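Local coordinates for protein trehalose-6-phosphate phosphatase (Candida albicans, PDB 5DXI) that is a phosphatase of the haloacid dehalogenase (HAD) superfamily that holds a magnesium ion and beryllium trifluoride in its active site, at residues R51-L56 with K77-K82; F154-C159 with A180-R185; R197-P202 with K249-D254; A282-P287 with L291-L296. All blocks are in the same frame, centred on the assembly; numbering follows the deposited sequence.

Contact 1 (R51-L56 with K77-K82); sequences RILDVL and KWMGNK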
loop_
_atom_site.group_PDB
_atom_site.type_symbol
_atom_site.label_atom_id
_atom_site.label_comp_id
_atom_site.label_asym_id
_atom_site.label_seq_id
_atom_site.Cartn_x
_atom_site.Cartn_y
_atom_site.Cartn_z
ATOM N N ARG A 51 1.411 -16.500 10.531
ATOM C CA ARG A 51 2.400 -17.568 10.350
ATOM C C ARG A 51 3.300 -17.257 9.158
ATOM O O ARG A 51 4.528 -17.436 9.204
ATOM C CB ARG A 51 1.707 -18.922 10.159
ATOM C CG ARG A 51 2.658 -20.124 10.158
ATOM C CD ARG A 51 1.884 -21.446 10.305
ATOM N NE ARG A 51 0.456 -21.301 9.986
ATOM C CZ ARG A 51 -0.131 -21.820 8.906
ATOM N NH1 ARG A 51 0.581 -22.528 8.037
ATOM N NH2 ARG A 51 -1.432 -21.632 8.699
ATOM N N ILE A 52 2.682 -16.762 8.095
ATOM C CA ILE A 52 3.432 -16.353 6.920
ATOM C C ILE A 52 4.467 -15.295 7.282
ATOM O O ILE A 52 5.652 -15.438 6.967
ATOM C CB ILE A 52 2.478 -15.807 5.837
ATOM C CG1 ILE A 52 1.663 -16.957 5.243
ATOM C CG2 ILE A 52 3.263 -15.073 4.749
ATOM C CD1 ILE A 52 0.491 -16.514 4.359
ATOM N N LEU A 53 4.035 -14.270 8.008
ATOM C CA LEU A 53 4.927 -13.177 8.362
ATOM C C LEU A 53 6.057 -13.660 9.260
ATOM O O LEU A 53 7.206 -13.246 9.091
ATOM C CB LEU A 53 4.148 -12.035 9.024
ATOM C CG LEU A 53 3.118 -11.316 8.144
ATOM C CD1 LEU A 53 2.368 -10.247 8.937
ATOM C CD2 LEU A 53 3.764 -10.707 6.876
ATOM N N ASP A 54 5.740 -14.524 10.223
ATOM C CA ASP A 54 6.781 -15.064 11.101
ATOM C C ASP A 54 7.836 -15.833 10.310
ATOM O O ASP A 54 9.032 -15.566 10.428
ATOM C CB ASP A 54 6.175 -15.964 12.185
ATOM C CG ASP A 54 7.199 -16.392 13.227
ATOM O OD1 ASP A 54 8.102 -15.581 13.547
ATOM O OD2 ASP A 54 7.098 -17.532 13.729
ATOM N N VAL A 55 7.391 -16.763 9.472
ATOM C CA VAL A 55 8.329 -17.571 8.696
ATOM C C VAL A 55 9.128 -16.711 7.727
ATOM O O VAL A 55 10.353 -16.848 7.614
ATOM C CB VAL A 55 7.616 -18.674 7.896
ATOM C CG1 VAL A 55 8.624 -19.430 7.036
ATOM C CG2 VAL A 55 6.889 -19.620 8.828
ATOM N N LEU A 56 8.442 -15.816 7.030
ATOM C CA LEU A 56 9.134 -14.965 6.070
ATOM C C LEU A 56 10.118 -14.021 6.759
ATOM O O LEU A 56 11.258 -13.876 6.312
ATOM C CB LEU A 56 8.123 -14.178 5.236
ATOM C CG LEU A 56 7.319 -15.013 4.233
ATOM C CD1 LEU A 56 6.470 -14.101 3.368
ATOM C CD2 LEU A 56 8.213 -15.892 3.379
ATOM N N LYS A 77 -0.811 -1.825 16.837
ATOM C CA LYS A 77 -1.634 -2.831 17.487
ATOM C C LYS A 77 -1.532 -4.202 16.824
ATOM O O LYS A 77 -1.210 -5.197 17.477
ATOM C CB LYS A 77 -3.094 -2.378 17.502
ATOM C CG LYS A 77 -4.051 -3.361 18.168
ATOM C CD LYS A 77 -5.494 -2.872 18.080
ATOM C CE LYS A 77 -5.831 -1.843 19.140
ATOM N NZ LYS A 77 -7.255 -1.401 19.063
ATOM N N TRP A 78 -1.765 -4.249 15.519
ATOM C CA TRP A 78 -1.900 -5.533 14.842
ATOM C C TRP A 78 -0.649 -6.029 14.135
ATOM O O TRP A 78 -0.593 -7.198 13.789
ATOM C CB TRP A 78 -3.061 -5.470 13.864
ATOM C CG TRP A 78 -4.365 -5.300 14.552
ATOM C CD1 TRP A 78 -5.189 -4.219 14.492
ATOM C CD2 TRP A 78 -5.003 -6.245 15.423
ATOM N NE1 TRP A 78 -6.309 -4.432 15.264
ATOM C CE2 TRP A 78 -6.219 -5.671 15.841
ATOM C CE3 TRP A 78 -4.667 -7.526 15.876
ATOM C CZ2 TRP A 78 -7.096 -6.323 16.715
ATOM C CZ3 TRP A 78 -5.551 -8.179 16.727
ATOM C CH2 TRP A 78 -6.750 -7.575 17.134
ATOM N N MET A 79 0.359 -5.168 13.962
ATOM C CA MET A 79 1.599 -5.564 13.292
ATOM C C MET A 79 2.851 -5.226 14.086
ATOM O O MET A 79 3.956 -5.585 13.672
ATOM C CB MET A 79 1.702 -4.897 11.908
ATOM C CG MET A 79 0.661 -5.411 10.959
ATOM S SD MET A 79 1.125 -7.069 10.428
ATOM C CE MET A 79 -0.495 -7.739 10.157
ATOM N N GLY A 80 2.681 -4.539 15.216
ATOM C CA GLY A 80 3.802 -3.986 15.966
ATOM C C GLY A 80 4.822 -4.946 16.564
ATOM O O GLY A 80 6.018 -4.636 16.640
ATOM N N ASN A 81 4.358 -6.105 17.007
ATOM C CA ASN A 81 5.256 -7.082 17.606
ATOM C C ASN A 81 5.746 -8.082 16.563
ATOM O O ASN A 81 6.417 -9.063 16.877
ATOM C CB ASN A 81 4.556 -7.815 18.749
ATOM C CG ASN A 81 3.275 -8.480 18.298
ATOM O OD1 ASN A 81 2.956 -8.486 17.106
ATOM N ND2 ASN A 81 2.538 -9.046 19.240
ATOM N N LYS A 82 5.369 -7.860 15.312
ATOM C CA LYS A 82 5.839 -8.746 14.270
ATOM C C LYS A 82 7.094 -8.124 13.702
ATOM O O LYS A 82 7.313 -6.921 13.833
ATOM C CB LYS A 82 4.744 -8.971 13.233
ATOM C CG LYS A 82 3.470 -9.506 13.878
ATOM C CD LYS A 82 2.532 -10.083 12.843
ATOM C CE LYS A 82 1.157 -9.478 12.964
ATOM N NZ LYS A 82 0.382 -9.984 14.135
#

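Contact 2 (F154-C159 with A180-R185); sequences FQAEKC and ANIEVR. With GLC (alpha-D-glucopyranose), chain C.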
loop_
_atom_site.group_PDB
_atom_site.type_symbol
_atom_site.label_atom_id
_atom_site.label_comp_id
_atom_site.label_asym_id
_atom_site.label_seq_id
_atom_site.Cartn_x
_atom_site.Cartn_y
_atom_site.Cartn_z
ATOM N N PHE A 154 -23.321 8.851 -5.252
ATOM C CA PHE A 154 -23.718 10.153 -5.771
ATOM C C PHE A 154 -23.070 11.267 -4.958
ATOM O O PHE A 154 -22.462 12.181 -5.516
ATOM C CB PHE A 154 -25.241 10.305 -5.754
ATOM C CG PHE A 154 -25.724 11.648 -6.236
ATOM C CD1 PHE A 154 -25.666 11.980 -7.580
ATOM C CD2 PHE A 154 -26.257 12.568 -5.344
ATOM C CE1 PHE A 154 -26.112 13.214 -8.027
ATOM C CE2 PHE A 154 -26.710 13.801 -5.783
ATOM C CZ PHE A 154 -26.636 14.125 -7.126
ATOM N N GLN A 155 -23.233 11.203 -3.641
ATOM C CA GLN A 155 -22.645 12.199 -2.750
ATOM C C GLN A 155 -21.121 12.201 -2.834
ATOM O O GLN A 155 -20.488 13.256 -2.745
ATOM C CB GLN A 155 -23.089 11.968 -1.306
ATOM C CG GLN A 155 -24.576 12.152 -1.111
ATOM C CD GLN A 155 -25.050 13.520 -1.558
ATOM O OE1 GLN A 155 -26.125 13.641 -2.143
ATOM N NE2 GLN A 155 -24.254 14.556 -1.296
ATOM N N ALA A 156 -20.547 11.012 -3.004
ATOM C CA ALA A 156 -19.103 10.855 -3.107
ATOM C C ALA A 156 -18.569 11.585 -4.316
ATOM O O ALA A 156 -17.561 12.283 -4.220
ATOM C CB ALA A 156 -18.726 9.396 -3.184
ATOM N N GLU A 157 -19.261 11.435 -5.445
ATOM C CA GLU A 157 -18.813 12.025 -6.698
ATOM C C GLU A 157 -18.766 13.543 -6.640
ATOM O O GLU A 157 -17.864 14.169 -7.211
ATOM C CB GLU A 157 -19.725 11.594 -7.849
ATOM C CG GLU A 157 -19.521 12.398 -9.126
ATOM C CD GLU A 157 -20.113 11.715 -10.349
ATOM O OE1 GLU A 157 -21.197 11.101 -10.220
ATOM O OE2 GLU A 157 -19.507 11.817 -11.441
ATOM N N LYS A 158 -19.710 14.140 -5.922
ATOM C CA LYS A 158 -19.777 15.591 -5.890
ATOM C C LYS A 158 -18.968 16.137 -4.718
ATOM O O LYS A 158 -18.604 17.315 -4.698
ATOM C CB LYS A 158 -21.234 16.062 -5.850
ATOM C CG LYS A 158 -22.038 15.513 -7.045
ATOM C CD LYS A 158 -22.182 16.553 -8.169
ATOM C CE LYS A 158 -21.670 16.015 -9.518
ATOM N NZ LYS A 158 -22.095 14.611 -9.815
ATOM N N CYS A 159 -18.679 15.283 -3.742
ATOM C CA CYS A 159 -17.702 15.642 -2.731
ATOM C C CYS A 159 -16.325 15.703 -3.391
ATOM O O CYS A 159 -15.565 16.633 -3.153
ATOM C CB CYS A 159 -17.712 14.649 -1.571
ATOM S SG CYS A 159 -16.533 15.081 -0.247
ATOM N N ALA A 180 -15.010 2.755 -1.430
ATOM C CA ALA A 180 -16.082 3.336 -0.622
ATOM C C ALA A 180 -15.547 4.400 0.338
ATOM O O ALA A 180 -16.005 4.501 1.490
ATOM C CB ALA A 180 -16.849 2.236 0.155
ATOM N N ASN A 181 -14.557 5.171 -0.119
ATOM C CA ASN A 181 -14.070 6.286 0.686
ATOM C C ASN A 181 -13.537 7.435 -0.161
ATOM O O ASN A 181 -13.382 7.323 -1.378
ATOM C CB ASN A 181 -12.985 5.807 1.692
ATOM C CG ASN A 181 -11.595 5.539 1.037
ATOM O OD1 ASN A 181 -11.110 6.311 0.218
ATOM N ND2 ASN A 181 -10.962 4.445 1.435
ATOM N N ILE A 182 -13.300 8.560 0.500
ATOM C CA ILE A 182 -12.486 9.611 -0.068
ATOM C C ILE A 182 -11.388 9.865 0.952
ATOM O O ILE A 182 -11.667 9.927 2.146
ATOM C CB ILE A 182 -13.278 10.899 -0.348
ATOM C CG1 ILE A 182 -14.314 10.653 -1.439
ATOM C CG2 ILE A 182 -12.349 12.017 -0.816
ATOM C CD1 ILE A 182 -15.270 11.805 -1.619
ATOM N N GLU A 183 -10.154 10.008 0.519
ATOM C CA GLU A 183 -9.076 10.298 1.437
ATOM C C GLU A 183 -8.353 11.517 0.942
ATOM O O GLU A 183 -8.227 11.701 -0.232
ATOM C CB GLU A 183 -8.114 9.107 1.567
ATOM C CG GLU A 183 -8.739 7.819 2.097
ATOM C CD GLU A 183 -7.841 7.037 3.029
ATOM O OE1 GLU A 183 -7.030 7.627 3.716
ATOM O OE2 GLU A 183 -7.961 5.825 3.089
ATOM N N VAL A 184 -7.902 12.352 1.855
ATOM C CA VAL A 184 -7.116 13.534 1.520
ATOM C C VAL A 184 -5.804 13.554 2.300
ATOM O O VAL A 184 -5.783 13.359 3.514
ATOM C CB VAL A 184 -7.896 14.831 1.806
ATOM C CG1 VAL A 184 -7.041 16.043 1.482
ATOM C CG2 VAL A 184 -9.192 14.865 0.988
ATOM N N ARG A 185 -4.703 13.770 1.595
ATOM C CA ARG A 185 -3.415 13.836 2.248
ATOM C C ARG A 185 -2.469 14.671 1.381
ATOM O O ARG A 185 -2.765 14.892 0.208
ATOM C CB ARG A 185 -2.879 12.424 2.491
ATOM C CG ARG A 185 -2.633 11.673 1.234
ATOM C CD ARG A 185 -1.234 11.087 1.179
ATOM N NE ARG A 185 -1.172 10.156 0.059
ATOM C CZ ARG A 185 -1.074 10.529 -1.209
ATOM N NH1 ARG A 185 -0.975 11.818 -1.521
ATOM N NH2 ARG A 185 -1.051 9.616 -2.164
HETATM C C1 GLC C . -9.288 1.109 5.708
HETATM C C2 GLC C . -9.183 2.249 6.713
HETATM C C3 GLC C . -8.670 3.508 6.006
HETATM C C4 GLC C . -7.346 3.197 5.330
HETATM C C5 GLC C . -7.545 2.035 4.362
HETATM C C6 GLC C . -6.210 1.628 3.767
HETATM O O1 GLC C . -10.286 1.405 4.733
HETATM O O2 GLC C . -10.468 2.480 7.282
HETATM O O3 GLC C . -8.468 4.547 6.952
HETATM O O4 GLC C . -6.865 4.349 4.605
HETATM O O5 GLC C . -8.043 0.894 5.041
HETATM O O6 GLC C . -5.381 1.093 4.805
#

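Contact 3 (R197-P202 with K249-D254); sequences RLVLHP and KKWKGD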
loop_
_atom_site.group_PDB
_atom_site.type_symbol
_atom_site.label_atom_id
_atom_site.label_comp_id
_atom_site.label_asym_id
_atom_site.label_seq_id
_atom_site.Cartn_x
_atom_site.Cartn_y
_atom_site.Cartn_z
ATOM N N ARG A 197 12.183 4.872 -1.082
ATOM C CA ARG A 197 13.096 4.939 0.054
ATOM C C ARG A 197 13.543 3.565 0.536
ATOM O O ARG A 197 14.606 3.436 1.153
ATOM C CB ARG A 197 12.457 5.704 1.211
ATOM C CG ARG A 197 12.405 7.205 0.975
ATOM C CD ARG A 197 11.599 7.867 2.071
ATOM N NE ARG A 197 11.414 9.295 1.832
ATOM C CZ ARG A 197 11.757 10.227 2.714
ATOM N NH1 ARG A 197 12.291 9.865 3.870
ATOM N NH2 ARG A 197 11.561 11.509 2.449
ATOM N N LEU A 198 12.742 2.547 0.240
ATOM C CA LEU A 198 13.020 1.188 0.701
ATOM C C LEU A 198 13.792 0.384 -0.321
ATOM O O LEU A 198 14.643 -0.435 0.035
ATOM C CB LEU A 198 11.721 0.464 1.045
ATOM C CG LEU A 198 10.976 0.976 2.275
ATOM C CD1 LEU A 198 9.630 0.251 2.446
ATOM C CD2 LEU A 198 11.837 0.842 3.552
ATOM N N VAL A 199 13.478 0.609 -1.594
ATOM C CA VAL A 199 14.109 -0.121 -2.681
ATOM C C VAL A 199 15.488 0.451 -3.010
ATOM O O VAL A 199 16.474 -0.284 -3.099
ATOM C CB VAL A 199 13.228 -0.095 -3.936
ATOM C CG1 VAL A 199 14.012 -0.526 -5.173
ATOM C CG2 VAL A 199 11.991 -0.957 -3.730
ATOM N N LEU A 200 15.560 1.764 -3.187
ATOM C CA LEU A 200 16.835 2.393 -3.522
ATOM C C LEU A 200 17.577 2.693 -2.240
ATOM O O LEU A 200 17.733 3.853 -1.858
ATOM C CB LEU A 200 16.622 3.668 -4.333
ATOM C CG LEU A 200 15.906 3.464 -5.668
ATOM C CD1 LEU A 200 15.704 4.804 -6.343
ATOM C CD2 LEU A 200 16.668 2.496 -6.579
ATOM N N HIS A 201 18.043 1.634 -1.592
ATOM C CA HIS A 201 18.552 1.711 -0.225
ATOM C C HIS A 201 19.289 0.408 0.074
ATOM O O HIS A 201 18.873 -0.654 -0.385
ATOM C CB HIS A 201 17.394 1.926 0.762
ATOM C CG HIS A 201 17.812 2.438 2.107
ATOM N ND1 HIS A 201 18.217 3.741 2.314
ATOM C CD2 HIS A 201 17.851 1.835 3.320
ATOM C CE1 HIS A 201 18.511 3.910 3.591
ATOM N NE2 HIS A 201 18.291 2.770 4.226
ATOM N N PRO A 202 20.385 0.477 0.846
ATOM C CA PRO A 202 21.086 -0.768 1.169
ATOM C C PRO A 202 20.191 -1.762 1.910
ATOM O O PRO A 202 19.592 -1.428 2.934
ATOM C CB PRO A 202 22.233 -0.301 2.074
ATOM C CG PRO A 202 22.421 1.149 1.747
ATOM C CD PRO A 202 21.049 1.660 1.418
ATOM N N LYS A 249 12.535 0.515 -14.941
ATOM C CA LYS A 249 12.879 1.120 -16.219
ATOM C C LYS A 249 14.203 1.886 -16.099
ATOM O O LYS A 249 14.994 1.923 -17.041
ATOM C CB LYS A 249 11.770 2.049 -16.708
ATOM C CG LYS A 249 12.091 2.682 -18.040
ATOM C CD LYS A 249 10.995 3.600 -18.545
ATOM C CE LYS A 249 11.364 4.133 -19.932
ATOM N NZ LYS A 249 10.272 4.919 -20.565
ATOM N N LYS A 250 14.447 2.469 -14.929
ATOM C CA LYS A 250 15.697 3.177 -14.662
ATOM C C LYS A 250 16.838 2.164 -14.734
ATOM O O LYS A 250 17.877 2.418 -15.360
ATOM C CB LYS A 250 15.652 3.861 -13.289
ATOM C CG LYS A 250 16.958 4.482 -12.814
ATOM C CD LYS A 250 17.232 5.741 -13.620
ATOM C CE LYS A 250 18.327 6.605 -13.015
ATOM N NZ LYS A 250 19.668 5.960 -13.039
ATOM N N TRP A 251 16.636 1.009 -14.103
ATOM C CA TRP A 251 17.622 -0.064 -14.162
ATOM C C TRP A 251 17.870 -0.605 -15.583
ATOM O O TRP A 251 18.998 -0.983 -15.896
ATOM C CB TRP A 251 17.205 -1.205 -13.242
ATOM C CG TRP A 251 17.402 -0.893 -11.786
ATOM C CD1 TRP A 251 18.189 0.092 -11.253
ATOM C CD2 TRP A 251 16.799 -1.567 -10.675
ATOM N NE1 TRP A 251 18.105 0.069 -9.878
ATOM C CE2 TRP A 251 17.261 -0.942 -9.502
ATOM C CE3 TRP A 251 15.901 -2.635 -10.562
ATOM C CZ2 TRP A 251 16.859 -1.351 -8.227
ATOM C CZ3 TRP A 251 15.516 -3.045 -9.308
ATOM C CH2 TRP A 251 15.990 -2.403 -8.151
ATOM N N LYS A 252 16.842 -0.668 -16.434
ATOM C CA LYS A 252 17.050 -1.138 -17.817
ATOM C C LYS A 252 17.479 0.003 -18.756
ATOM O O LYS A 252 18.056 -0.254 -19.814
ATOM C CB LYS A 252 15.820 -1.861 -18.379
ATOM C CG LYS A 252 14.520 -1.126 -18.263
ATOM C CD LYS A 252 13.334 -2.049 -18.559
ATOM C CE LYS A 252 13.297 -2.498 -20.016
ATOM N NZ LYS A 252 12.168 -3.446 -20.272
ATOM N N GLY A 253 17.214 1.252 -18.372
ATOM C CA GLY A 253 17.729 2.395 -19.114
ATOM C C GLY A 253 19.237 2.366 -18.968
ATOM O O GLY A 253 19.987 2.501 -19.937
ATOM N N ASP A 254 19.676 2.184 -17.729
ATOM C CA ASP A 254 21.056 1.839 -17.450
ATOM C C ASP A 254 21.161 0.386 -17.891
ATOM O O ASP A 254 20.150 -0.262 -18.107
ATOM C CB ASP A 254 21.384 2.018 -15.967
ATOM C CG ASP A 254 21.043 3.407 -15.459
ATOM O OD1 ASP A 254 20.457 4.192 -16.235
ATOM O OD2 ASP A 254 21.338 3.708 -14.283
#

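Contact 4 (A282-P287 with L291-L296); sequences AHLNEP and LETLGL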
loop_
_atom_site.group_PDB
_atom_site.type_symbol
_atom_site.label_atom_id
_atom_site.label_comp_id
_atom_site.label_asym_id
_atom_site.label_seq_id
_atom_site.Cartn_x
_atom_site.Cartn_y
_atom_site.Cartn_z
ATOM N N ALA A 282 0.641 -8.005 -12.995
ATOM C CA ALA A 282 -0.235 -9.163 -12.845
ATOM C C ALA A 282 -1.229 -8.938 -11.702
ATOM O O ALA A 282 -1.074 -8.008 -10.896
ATOM C CB ALA A 282 0.592 -10.423 -12.596
ATOM N N HIS A 283 -2.232 -9.798 -11.604
ATOM C CA HIS A 283 -3.172 -9.688 -10.493
ATOM C C HIS A 283 -3.389 -11.000 -9.742
ATOM O O HIS A 283 -3.099 -12.085 -10.256
ATOM C CB HIS A 283 -4.518 -9.192 -10.992
ATOM C CG HIS A 283 -5.258 -10.236 -11.761
ATOM N ND1 HIS A 283 -5.005 -10.484 -13.092
ATOM C CD2 HIS A 283 -6.152 -11.173 -11.364
ATOM C CE1 HIS A 283 -5.752 -11.497 -13.497
ATOM N NE2 HIS A 283 -6.453 -11.934 -12.467
ATOM N N LEU A 284 -3.908 -10.862 -8.518
ATOM C CA LEU A 284 -4.469 -11.956 -7.727
ATOM C C LEU A 284 -5.851 -11.488 -7.327
ATOM O O LEU A 284 -6.020 -10.320 -6.977
ATOM C CB LEU A 284 -3.635 -12.269 -6.483
ATOM C CG LEU A 284 -2.273 -12.926 -6.687
ATOM C CD1 LEU A 284 -1.468 -12.915 -5.387
ATOM C CD2 LEU A 284 -2.423 -14.337 -7.243
ATOM N N ASN A 285 -6.836 -12.380 -7.377
ATOM C CA ASN A 285 -8.220 -11.976 -7.220
ATOM C C ASN A 285 -8.515 -11.388 -5.844
ATOM O O ASN A 285 -9.207 -10.380 -5.737
ATOM C CB ASN A 285 -9.153 -13.168 -7.473
ATOM C CG ASN A 285 -9.237 -13.534 -8.932
ATOM O OD1 ASN A 285 -8.931 -12.724 -9.807
ATOM N ND2 ASN A 285 -9.629 -14.771 -9.207
ATOM N N GLU A 286 -7.987 -12.013 -4.800
ATOM C CA GLU A 286 -8.384 -11.669 -3.420
ATOM C C GLU A 286 -7.308 -11.926 -2.414
ATOM O O GLU A 286 -6.358 -12.640 -2.716
ATOM C CB GLU A 286 -9.616 -12.483 -3.012
ATOM C CG GLU A 286 -10.889 -11.997 -3.605
ATOM C CD GLU A 286 -11.824 -13.134 -3.876
ATOM O OE1 GLU A 286 -11.363 -14.298 -3.851
ATOM O OE2 GLU A 286 -13.015 -12.864 -4.122
ATOM N N PRO A 287 -7.474 -11.399 -1.174
ATOM C CA PRO A 287 -6.497 -11.719 -0.126
ATOM C C PRO A 287 -6.251 -13.228 0.038
ATOM O O PRO A 287 -5.114 -13.638 0.305
ATOM C CB PRO A 287 -7.140 -11.127 1.136
ATOM C CG PRO A 287 -7.882 -9.920 0.614
ATOM C CD PRO A 287 -8.444 -10.379 -0.723
ATOM N N LEU A 291 -2.532 -14.862 0.306
ATOM C CA LEU A 291 -1.945 -15.680 1.366
ATOM C C LEU A 291 -1.467 -17.039 0.833
ATOM O O LEU A 291 -0.442 -17.563 1.287
ATOM C CB LEU A 291 -2.941 -15.877 2.518
ATOM C CG LEU A 291 -3.459 -14.570 3.126
ATOM C CD1 LEU A 291 -4.243 -14.819 4.434
ATOM C CD2 LEU A 291 -2.334 -13.575 3.329
ATOM N N GLU A 292 -2.189 -17.594 -0.141
ATOM C CA GLU A 292 -1.743 -18.826 -0.795
ATOM C C GLU A 292 -0.359 -18.618 -1.378
ATOM O O GLU A 292 0.555 -19.413 -1.144
ATOM C CB GLU A 292 -2.707 -19.254 -1.910
ATOM C CG GLU A 292 -4.101 -19.649 -1.442
ATOM C CD GLU A 292 -5.053 -19.905 -2.600
ATOM O OE1 GLU A 292 -4.648 -19.736 -3.780
ATOM O OE2 GLU A 292 -6.226 -20.251 -2.333
ATOM N N THR A 293 -0.201 -17.509 -2.102
ATOM C CA THR A 293 1.058 -17.186 -2.756
ATOM C C THR A 293 2.160 -16.922 -1.742
ATOM O O THR A 293 3.287 -17.408 -1.894
ATOM C CB THR A 293 0.916 -15.953 -3.696
ATOM O OG1 THR A 293 -0.108 -16.194 -4.665
ATOM C CG2 THR A 293 2.218 -15.677 -4.414
ATOM N N LEU A 294 1.858 -16.136 -0.711
ATOM C CA LEU A 294 2.874 -15.868 0.307
ATOM C C LEU A 294 3.192 -17.162 1.076
ATOM O O LEU A 294 4.360 -17.440 1.410
ATOM C CB LEU A 294 2.418 -14.743 1.254
ATOM C CG LEU A 294 2.195 -13.383 0.569
ATOM C CD1 LEU A 294 1.765 -12.319 1.566
ATOM C CD2 LEU A 294 3.454 -12.932 -0.179
ATOM N N GLY A 295 2.149 -17.941 1.354
ATOM C CA GLY A 295 2.306 -19.246 1.976
ATOM C C GLY A 295 3.214 -20.152 1.164
ATOM O O GLY A 295 4.066 -20.851 1.710
ATOM N N LEU A 296 3.036 -20.116 -0.154
ATOM C CA LEU A 296 3.876 -20.868 -1.074
ATOM C C LEU A 296 5.343 -20.494 -0.919
ATOM O O LEU A 296 6.206 -21.360 -0.777
ATOM C CB LEU A 296 3.438 -20.612 -2.523
ATOM C CG LEU A 296 4.292 -21.308 -3.587
ATOM C CD1 LEU A 296 4.031 -22.812 -3.531
ATOM C CD2 LEU A 296 4.085 -20.734 -5.002
#

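Contact 1 (R51-L56 with K77-K82)
Leu53 CD1 is the hub of this small contact, because it is the atom of helix 47-58 that meets both Met79 of helix 72-79 and Lys82 of the loop that follows. The two helices are successive connections in the parallel beta-alpha-beta succession of the HAD core, joining strands 23-27, 62-67 and 85-88. Met79 brings its thioether: SD lies 3.7 Å from Leu53 CD1, and Met79 CE follows at 4.0 Å from the same methyl. The two side chains cross at about a right angle. The Met79 CB does not point at Leu53, but the bend at chi2 (-74°) brings the sulfur there. Lys82 contributes the aliphatic part of its chain, with CD 3.9 Å from Leu53 CD1.

One shell further out, a type I turn from Met79 to Lys82 reverses the chain and sets the lysine beside the leucine; its backbone bond runs from Lys82 N to Met79 O, 3.1 Å. The lysine chain is bent at its last two torsions, and its amine is hydrogen-bonded to Asn50 OD1, one turn before Leu53. A second, weak bond joins Lys82 NZ to Trp78 O at 3.0 Å.

Contact 2 (F154-C159 with A180-R185)
Two flat groups frame this contact, the Ala156 carbonyl, which meets Ile182, and the Glu183 carboxylate on the far side of the strand. Ile182 CD1 sits 3.5 Å from Ala156 O and meets it off the bond axis, the C=O...CD1 angle being about 121°. The same methyl lies 3.7 Å from Cys159 CB and 3.8 Å from Cys159 SG, so one branch tip fills the groove between residues one turn apart on helix 149-165. Cys159 turns its sulfur anti to the backbone N (chi1 -178°), which sets SG beside the methyl.

Helix 149-165 here covers one face of the four-stranded antiparallel sheet, an alpha/beta arrangement consistent with the C2-type cap of HAD phosphatases. Trp142 of the neighbouring strand 140-143 touches both Ala156 and Ile182, and Phe121 and Tyr124 of helix 113-126 adjoin Cys159.

Strand alternation sends Glu183 to the opposite face, into the glycan pocket. Its carboxylate accepts a hydrogen bond from O4 of alpha-D-glucopyranose at OE2; the modelled separation is very short, so its exact length is doubtful. Glu183 OE1 is 3.4 Å from the same O4 and forms a salt bridge with Lys136. Asn181, two residues earlier on that face, gives its ND2 to O2 of a glucose.

Contact 3 (R197-P202 with K249-D254)
Val199 and Leu200 both meet the six-membered ring of Trp251, at neighbouring atoms. The buried part is the valine: Val199 CG1 lies 4.0 Å from Trp251 CH2. A chi1 of 165°, with CG1 anti to the backbone N, is the torsion that carries this methyl to the indole, which it approaches obliquely. The looser part is Leu200, which is exposed to solvent; its CD2 stays 4.2 Å from Trp251 CZ2 as the two side chains run past each other in opposite directions. Leu200 is the centre of an inverse gamma turn, just where helix 191-199 ends.

Beside Trp251, Lys250 NZ and Asp254 OD2 form a salt bridge of 3.1 Å, in which the hydrogen bond is weak. Arg256 adds a cation-pi contact to the Trp251 ring.

The site joins the C-terminal ends of two helices of the HAD core. Val199 also touches Leu244 and Ile247 of helix 235-253, and Leu24 of strand 23-27; Leu200 likewise rests on Ile247.

Contact 4 (A282-P287 with L291-L296)
Pro287 O accepts the Leu291 N-H at 2.9 Å, with an N-H...O angle of 159° and a C=O...N angle of 166°, an i to i+4 bond in the first turn of helix 287-298. The Leu291 side chain stays close to that same oxygen, its CG lying 3.4 Å from Pro287 O, since chi1 near -57° sets CG beside its own backbone N.

Further along, strand and helix meet through Leu284 and Thr293. Leu284 CD1 is 3.6 Å from Thr293 OG1 and CD2 is 3.9 Å from it, so both methyls of the leucine lie against the hydroxyl while the two side chains run obliquely to each other. That hydroxyl is buried, yet its polarity is met within the helix: it is hydrogen-bonded to Gln289 O, one turn back. Leu8 of the N-terminal segment and Arg10 of helix 10-19 also touch both Leu284 and Thr293.

Glu286 holds the N-cap position, and its backbone N makes a weak hydrogen bond to Gln289 OE1, as one half of a capping box would. Pro287 takes the first helical position, where a proline needs no backbone N-H. The outermost strand of the HAD core sheet, 282-284, with Pro6 and Leu8 bonded to His283, leads through Asn285 and Glu286 into the C-terminal helix.

How the contacts relate
Contacts 1, 3 and 4 belong to the HAD core, whereas contact 2 lies in the cap-like part, its centre about 32 Å from that of contact 1 and on the opposite side of the chain's centre. Contacts 1 and 4 are in direct touch: Ile52 CD1 lies 3.4 Å from Leu291 O, and Ile52 CG2 lies 3.6 Å from Leu294 CB, so helix 47-58 packs on helix 287-298. The active site, with magnesium on Asp28, Asp30 and Asp233, falls between core and cap: the Pro287 side chain is about 8 Å from the magnesium ion and that of Met79 about 9 Å from beryllium trifluoride. Contact 2 reaches the glycan pocket through Asn181 and Glu183. Contacts 2 and 3 are joined only along the chain, their nearest atoms about 13 Å apart.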